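Local coordinates for protein alpha-L-rhamnosidase (PDB 3W5M) that hydrolyses terminal non-reducing alpha-L-rhamnose residues from rhamnosides, including citrus flavonoids and the arabinogalactan-protein gum arabic, at residues P79-R91 against S103-Q117. Sequence-based numbering, arbitrary orientation.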
loop_
_atom_site.group_PDB
_atom_site.type_symbol
_atom_site.label_atom_id
_atom_site.label_comp_id
_atom_site.label_asym_id
_atom_site.label_seq_id
_atom_site.Cartn_x
_atom_site.Cartn_y
_atom_site.Cartn_z
ATOM N N PRO A 79 4.270 -18.208 -30.347
ATOM C CA PRO A 79 4.921 -17.684 -29.137
ATOM C C PRO A 79 5.463 -16.265 -29.331
ATOM O O PRO A 79 6.133 -15.989 -30.329
ATOM C CB PRO A 79 6.076 -18.655 -28.937
ATOM C CG PRO A 79 5.567 -19.941 -29.497
ATOM C CD PRO A 79 4.821 -19.528 -30.730
ATOM N N LEU A 80 5.186 -15.378 -28.374
ATOM C CA LEU A 80 5.723 -14.010 -28.425
ATOM C C LEU A 80 7.214 -13.947 -28.086
ATOM O O LEU A 80 7.711 -14.742 -27.275
ATOM C CB LEU A 80 4.941 -13.101 -27.459
ATOM C CG LEU A 80 3.423 -13.024 -27.628
ATOM C CD1 LEU A 80 2.830 -12.181 -26.494
ATOM C CD2 LEU A 80 3.087 -12.418 -28.976
ATOM N N LYS A 81 7.914 -13.006 -28.716
ATOM C CA LYS A 81 9.330 -12.754 -28.497
ATOM C C LYS A 81 9.479 -11.583 -27.518
ATOM O O LYS A 81 8.575 -10.710 -27.447
ATOM C CB LYS A 81 10.031 -12.350 -29.809
ATOM C CG LYS A 81 10.000 -13.367 -30.945
ATOM C CD LYS A 81 10.927 -12.928 -32.075
ATOM C CE LYS A 81 10.360 -11.817 -32.954
ATOM N NZ LYS A 81 10.795 -10.433 -32.576
ATOM N N PRO A 82 10.616 -11.531 -26.801
ATOM C CA PRO A 82 10.927 -10.412 -25.896
ATOM C C PRO A 82 11.205 -9.091 -26.642
ATOM O O PRO A 82 11.568 -9.105 -27.821
ATOM C CB PRO A 82 12.196 -10.865 -25.172
ATOM C CG PRO A 82 12.343 -12.330 -25.454
ATOM C CD PRO A 82 11.640 -12.591 -26.744
ATOM N N ARG A 83 11.034 -7.976 -25.934
ATOM C CA ARG A 83 11.356 -6.625 -26.435
ATOM C C ARG A 83 10.660 -6.284 -27.744
ATOM O O ARG A 83 11.246 -5.581 -28.584
ATOM C CB ARG A 83 12.845 -6.468 -26.716
ATOM C CG ARG A 83 13.812 -6.831 -25.645
ATOM C CD ARG A 83 15.159 -6.975 -26.347
ATOM N NE ARG A 83 16.175 -7.024 -25.330
ATOM C CZ ARG A 83 16.696 -8.142 -24.842
ATOM N NH1 ARG A 83 16.321 -9.324 -25.318
ATOM N NH2 ARG A 83 17.588 -8.057 -23.879
ATOM N N THR A 84 9.456 -6.795 -27.952
ATOM C CA THR A 84 8.809 -6.598 -29.244
ATOM C C THR A 84 7.478 -5.919 -29.124
ATOM O O THR A 84 6.660 -6.292 -28.271
ATOM C CB THR A 84 8.697 -7.929 -29.980
ATOM O OG1 THR A 84 10.013 -8.437 -30.156
ATOM C CG2 THR A 84 8.036 -7.774 -31.370
ATOM N N ARG A 85 7.264 -4.914 -29.974
ATOM C CA ARG A 85 5.946 -4.273 -30.038
ATOM C C ARG A 85 4.993 -5.034 -30.976
ATOM O O ARG A 85 5.330 -5.316 -32.136
ATOM C CB ARG A 85 6.075 -2.786 -30.401
ATOM C CG ARG A 85 4.742 -2.033 -30.410
ATOM C CD ARG A 85 4.961 -0.514 -30.466
ATOM N NE ARG A 85 5.602 -0.036 -29.250
ATOM C CZ ARG A 85 5.604 1.225 -28.827
ATOM N NH1 ARG A 85 5.034 2.179 -29.564
ATOM N NH2 ARG A 85 6.204 1.523 -27.678
ATOM N N TYR A 86 3.834 -5.429 -30.459
ATOM C CA TYR A 86 2.831 -6.133 -31.233
ATOM C C TYR A 86 1.622 -5.251 -31.465
ATOM O O TYR A 86 0.983 -4.797 -30.511
ATOM C CB TYR A 86 2.398 -7.420 -30.528
ATOM C CG TYR A 86 3.501 -8.448 -30.514
ATOM C CD1 TYR A 86 3.713 -9.286 -31.622
ATOM C CD2 TYR A 86 4.380 -8.553 -29.437
ATOM C CE1 TYR A 86 4.746 -10.215 -31.625
ATOM C CE2 TYR A 86 5.421 -9.490 -29.441
ATOM C CZ TYR A 86 5.588 -10.319 -30.531
ATOM O OH TYR A 86 6.602 -11.258 -30.540
ATOM N N PHE A 87 1.301 -5.023 -32.736
ATOM C CA PHE A 87 0.136 -4.215 -33.088
ATOM C C PHE A 87 -1.050 -5.137 -33.275
ATOM O O PHE A 87 -0.899 -6.297 -33.702
ATOM C CB PHE A 87 0.409 -3.365 -34.325
ATOM C CG PHE A 87 1.413 -2.285 -34.100
ATOM C CD1 PHE A 87 2.769 -2.551 -34.217
ATOM C CD2 PHE A 87 1.008 -0.994 -33.759
ATOM C CE1 PHE A 87 3.704 -1.552 -34.012
ATOM C CE2 PHE A 87 1.937 0.015 -33.553
ATOM C CZ PHE A 87 3.289 -0.266 -33.686
ATOM N N TRP A 88 -2.221 -4.675 -32.848
ATOM C CA TRP A 88 -3.400 -5.483 -32.972
ATOM C C TRP A 88 -4.654 -4.689 -33.241
ATOM O O TRP A 88 -4.742 -3.501 -32.982
ATOM C CB TRP A 88 -3.595 -6.426 -31.768
ATOM C CG TRP A 88 -4.066 -5.742 -30.497
ATOM C CD1 TRP A 88 -3.347 -4.921 -29.705
ATOM C CD2 TRP A 88 -5.371 -5.841 -29.920
ATOM N NE1 TRP A 88 -4.131 -4.474 -28.655
ATOM C CE2 TRP A 88 -5.371 -5.047 -28.755
ATOM C CE3 TRP A 88 -6.535 -6.545 -30.263
ATOM C CZ2 TRP A 88 -6.489 -4.940 -27.914
ATOM C CZ3 TRP A 88 -7.670 -6.422 -29.442
ATOM C CH2 TRP A 88 -7.628 -5.625 -28.271
ATOM N N SER A 89 -5.631 -5.411 -33.746
ATOM C CA SER A 89 -6.889 -4.863 -34.141
ATOM C C SER A 89 -7.881 -5.993 -34.039
ATOM O O SER A 89 -7.535 -7.150 -34.223
ATOM C CB SER A 89 -6.797 -4.364 -35.583
ATOM O OG SER A 89 -7.898 -3.533 -35.895
ATOM N N VAL A 90 -9.120 -5.651 -33.734
ATOM C CA VAL A 90 -10.198 -6.633 -33.684
ATOM C C VAL A 90 -11.439 -6.055 -34.401
ATOM O O VAL A 90 -11.612 -4.824 -34.505
ATOM C CB VAL A 90 -10.539 -7.021 -32.212
ATOM C CG1 VAL A 90 -11.026 -5.819 -31.399
ATOM C CG2 VAL A 90 -11.545 -8.146 -32.141
ATOM N N ARG A 91 -12.269 -6.953 -34.899
ATOM C CA ARG A 91 -13.579 -6.610 -35.432
ATOM C C ARG A 91 -14.512 -7.701 -34.990
ATOM O O ARG A 91 -14.078 -8.807 -34.660
ATOM C CB ARG A 91 -13.579 -6.464 -36.969
ATOM C CG ARG A 91 -13.248 -7.730 -37.733
ATOM C CD ARG A 91 -13.729 -7.590 -39.168
ATOM N NE ARG A 91 -13.291 -8.704 -39.992
ATOM C CZ ARG A 91 -13.373 -8.720 -41.317
ATOM N NH1 ARG A 91 -13.873 -7.664 -41.951
ATOM N NH2 ARG A 91 -12.954 -9.788 -41.997
ATOM N N SER A 103 -11.016 -2.229 -35.288
ATOM C CA SER A 103 -10.782 -1.235 -34.256
ATOM C C SER A 103 -9.565 -0.457 -34.710
ATOM O O SER A 103 -8.698 -1.021 -35.387
ATOM C CB SER A 103 -10.515 -1.920 -32.918
ATOM O OG SER A 103 -9.387 -2.779 -33.035
ATOM N N ALA A 104 -9.482 0.820 -34.362
ATOM C CA ALA A 104 -8.289 1.595 -34.637
ATOM C C ALA A 104 -7.093 0.811 -34.058
ATOM O O ALA A 104 -7.139 0.372 -32.908
ATOM C CB ALA A 104 -8.386 2.958 -33.981
ATOM N N PRO A 105 -6.037 0.599 -34.866
ATOM C CA PRO A 105 -4.915 -0.225 -34.394
ATOM C C PRO A 105 -4.377 0.187 -33.028
ATOM O O PRO A 105 -4.281 1.377 -32.721
ATOM C CB PRO A 105 -3.857 -0.011 -35.480
ATOM C CG PRO A 105 -4.685 0.217 -36.718
ATOM C CD PRO A 105 -5.809 1.093 -36.240
ATOM N N SER A 106 -4.046 -0.804 -32.198
ATOM C CA SER A 106 -3.456 -0.520 -30.899
ATOM C C SER A 106 -2.215 -1.395 -30.755
ATOM O O SER A 106 -1.832 -2.072 -31.706
ATOM C CB SER A 106 -4.465 -0.789 -29.771
ATOM O OG SER A 106 -3.933 -0.299 -28.532
ATOM N N TRP A 107 -1.573 -1.391 -29.591
ATOM C CA TRP A 107 -0.373 -2.196 -29.451
ATOM C C TRP A 107 -0.119 -2.584 -27.999
ATOM O O TRP A 107 -0.648 -1.938 -27.062
ATOM C CB TRP A 107 0.858 -1.457 -30.044
ATOM C CG TRP A 107 1.156 -0.096 -29.440
ATOM C CD1 TRP A 107 0.793 1.138 -29.960
ATOM C CD2 TRP A 107 1.901 0.185 -28.234
ATOM N NE1 TRP A 107 1.242 2.145 -29.132
ATOM C CE2 TRP A 107 1.932 1.594 -28.076
ATOM C CE3 TRP A 107 2.538 -0.616 -27.265
ATOM C CZ2 TRP A 107 2.573 2.216 -27.001
ATOM C CZ3 TRP A 107 3.172 0.007 -26.183
ATOM C CH2 TRP A 107 3.184 1.413 -26.061
ATOM N N TRP A 108 0.640 -3.661 -27.813
ATOM C CA TRP A 108 1.327 -3.901 -26.528
ATOM C C TRP A 108 2.779 -4.212 -26.836
ATOM O O TRP A 108 3.102 -4.595 -27.959
ATOM C CB TRP A 108 0.662 -5.014 -25.707
ATOM C CG TRP A 108 0.987 -6.432 -26.129
ATOM C CD1 TRP A 108 1.972 -7.240 -25.630
ATOM C CD2 TRP A 108 0.300 -7.210 -27.122
ATOM N NE1 TRP A 108 1.944 -8.469 -26.252
ATOM C CE2 TRP A 108 0.925 -8.483 -27.166
ATOM C CE3 TRP A 108 -0.800 -6.963 -27.963
ATOM C CZ2 TRP A 108 0.492 -9.496 -28.023
ATOM C CZ3 TRP A 108 -1.228 -7.967 -28.819
ATOM C CH2 TRP A 108 -0.589 -9.223 -28.836
ATOM N N GLU A 109 3.658 -4.024 -25.864
ATOM C CA GLU A 109 5.057 -4.321 -26.070
ATOM C C GLU A 109 5.559 -5.247 -24.971
ATOM O O GLU A 109 5.381 -4.976 -23.786
ATOM C CB GLU A 109 5.880 -3.019 -26.136
ATOM C CG GLU A 109 7.350 -3.241 -26.462
ATOM C CD GLU A 109 8.132 -1.941 -26.604
ATOM O OE1 GLU A 109 7.665 -1.050 -27.346
ATOM O OE2 GLU A 109 9.220 -1.803 -26.000
ATOM N N THR A 110 6.194 -6.353 -25.372
ATOM C CA THR A 110 6.746 -7.280 -24.393
ATOM C C THR A 110 7.975 -6.702 -23.730
ATOM O O THR A 110 8.723 -5.875 -24.320
ATOM C CB THR A 110 7.071 -8.649 -25.035
ATOM O OG1 THR A 110 8.012 -8.465 -26.100
ATOM C CG2 THR A 110 5.819 -9.260 -25.592
ATOM N N GLY A 111 8.199 -7.131 -22.492
ATOM C CA GLY A 111 9.458 -6.856 -21.832
ATOM C C GLY A 111 10.514 -7.905 -22.130
ATOM O O GLY A 111 10.536 -8.524 -23.213
ATOM N N LEU A 112 11.381 -8.128 -21.143
ATOM C CA LEU A 112 12.533 -8.994 -21.310
ATOM C C LEU A 112 12.168 -10.472 -21.245
ATOM O O LEU A 112 12.937 -11.320 -21.700
ATOM C CB LEU A 112 13.590 -8.645 -20.272
ATOM C CG LEU A 112 14.265 -7.271 -20.439
ATOM C CD1 LEU A 112 15.394 -7.087 -19.447
ATOM C CD2 LEU A 112 14.794 -7.052 -21.844
ATOM N N MET A 113 11.004 -10.774 -20.679
ATOM C CA MET A 113 10.458 -12.142 -20.621
ATOM C C MET A 113 11.485 -13.175 -20.156
ATOM O O MET A 113 11.753 -14.154 -20.863
ATOM C CB MET A 113 9.914 -12.562 -21.984
ATOM C CG MET A 113 8.800 -11.683 -22.503
ATOM S SD MET A 113 8.092 -12.370 -23.996
ATOM C CE MET A 113 6.509 -12.995 -23.418
ATOM N N GLY A 114 12.074 -12.965 -18.993
ATOM C CA GLY A 114 12.980 -13.972 -18.461
ATOM C C GLY A 114 14.356 -13.463 -18.099
ATOM O O GLY A 114 14.912 -12.577 -18.774
ATOM N N ALA A 115 14.911 -14.066 -17.044
ATOM C CA ALA A 115 16.209 -13.694 -16.483
ATOM C C ALA A 115 17.333 -13.694 -17.504
ATOM O O ALA A 115 18.214 -12.854 -17.419
ATOM C CB ALA A 115 16.567 -14.595 -15.311
ATOM N N SER A 116 17.297 -14.605 -18.478
ATOM C CA SER A 116 18.407 -14.748 -19.405
ATOM C C SER A 116 18.580 -13.537 -20.323
ATOM O O SER A 116 19.623 -13.377 -20.953
ATOM C CB SER A 116 18.280 -16.050 -20.216
ATOM O OG SER A 116 16.993 -16.158 -20.813
ATOM N N GLN A 117 17.562 -12.674 -20.378
ATOM C CA GLN A 117 17.608 -11.514 -21.253
ATOM C C GLN A 117 18.269 -10.308 -20.585
ATOM O O GLN A 117 18.512 -9.285 -21.252
ATOM C CB GLN A 117 16.217 -11.182 -21.802
ATOM C CG GLN A 117 15.765 -12.107 -22.926
ATOM C CD GLN A 117 15.389 -13.491 -22.431
ATOM O OE1 GLN A 117 16.195 -14.414 -22.479
ATOM N NE2 GLN A 117 14.175 -13.638 -21.946
HETATM O O HOH W 1 -7.158 -2.248 -31.638
HETATM O O HOH W 2 -4.007 -2.213 -26.432
#
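Tyr-86 pairs with Trp-108 and Trp-88 with Ser-106 as hydrogen-bonded pairs of an antiparallel beta hairpin, within the N-terminal immunoglobulin-like domain, consistent with a fibronectin type 3 fold; strand 106-110 is outermost in its four-stranded sheet, and strand 40-48 flanks the other edge of 85-91. Charge and stacking mark the face of Arg-85, Phe-87, Trp-107 and Glu-109. The Arg-85 guanidinium lies flat on the Trp-107 indole, planes 7° apart, with CZ 3.5 Å from the centroid of the six-membered ring. The Arg-85 chain leaves with CG anti to the backbone nitrogen (chi1 -177°) and bends at chi3, which brings its NE and NH2 side-on to a single carboxylate oxygen, Glu-109 OE1, each at 3.0 Å. Glu-109 OE2 forms a salt bridge with Arg-320, linking the hairpin to strand 316-326. A leucine in place of Arg-85 would probably leave Glu-109 OE1 without its hairpin cation and the Trp-107 face without its flat cover. On the same face of the sheet, Trp-107 CB sits over the Phe-87 ring, a CH-pi contact. Aromatic groups fill the opposite, buried face: Tyr-86 CB rides 3.7 Å from the centroid of the Trp-108 six-membered ring, whose edge turns toward the face of Trp-88, planes at 63°, while Leu-80 CD1 meets the Trp-108 indole at its edge, near NE1. Val-47 and Trp-29 help enclose this cluster. Hydroxyls tie the ends of the pairing. At one, Ser-89 OG donates to Ser-103 O and Val-90 N to Ser-103 OG. At the other, Thr-110 OG1 accepts from Thr-84 N at 2.9 Å and donates to an in-plane lone pair of Lys-81 O at 2.7 Å.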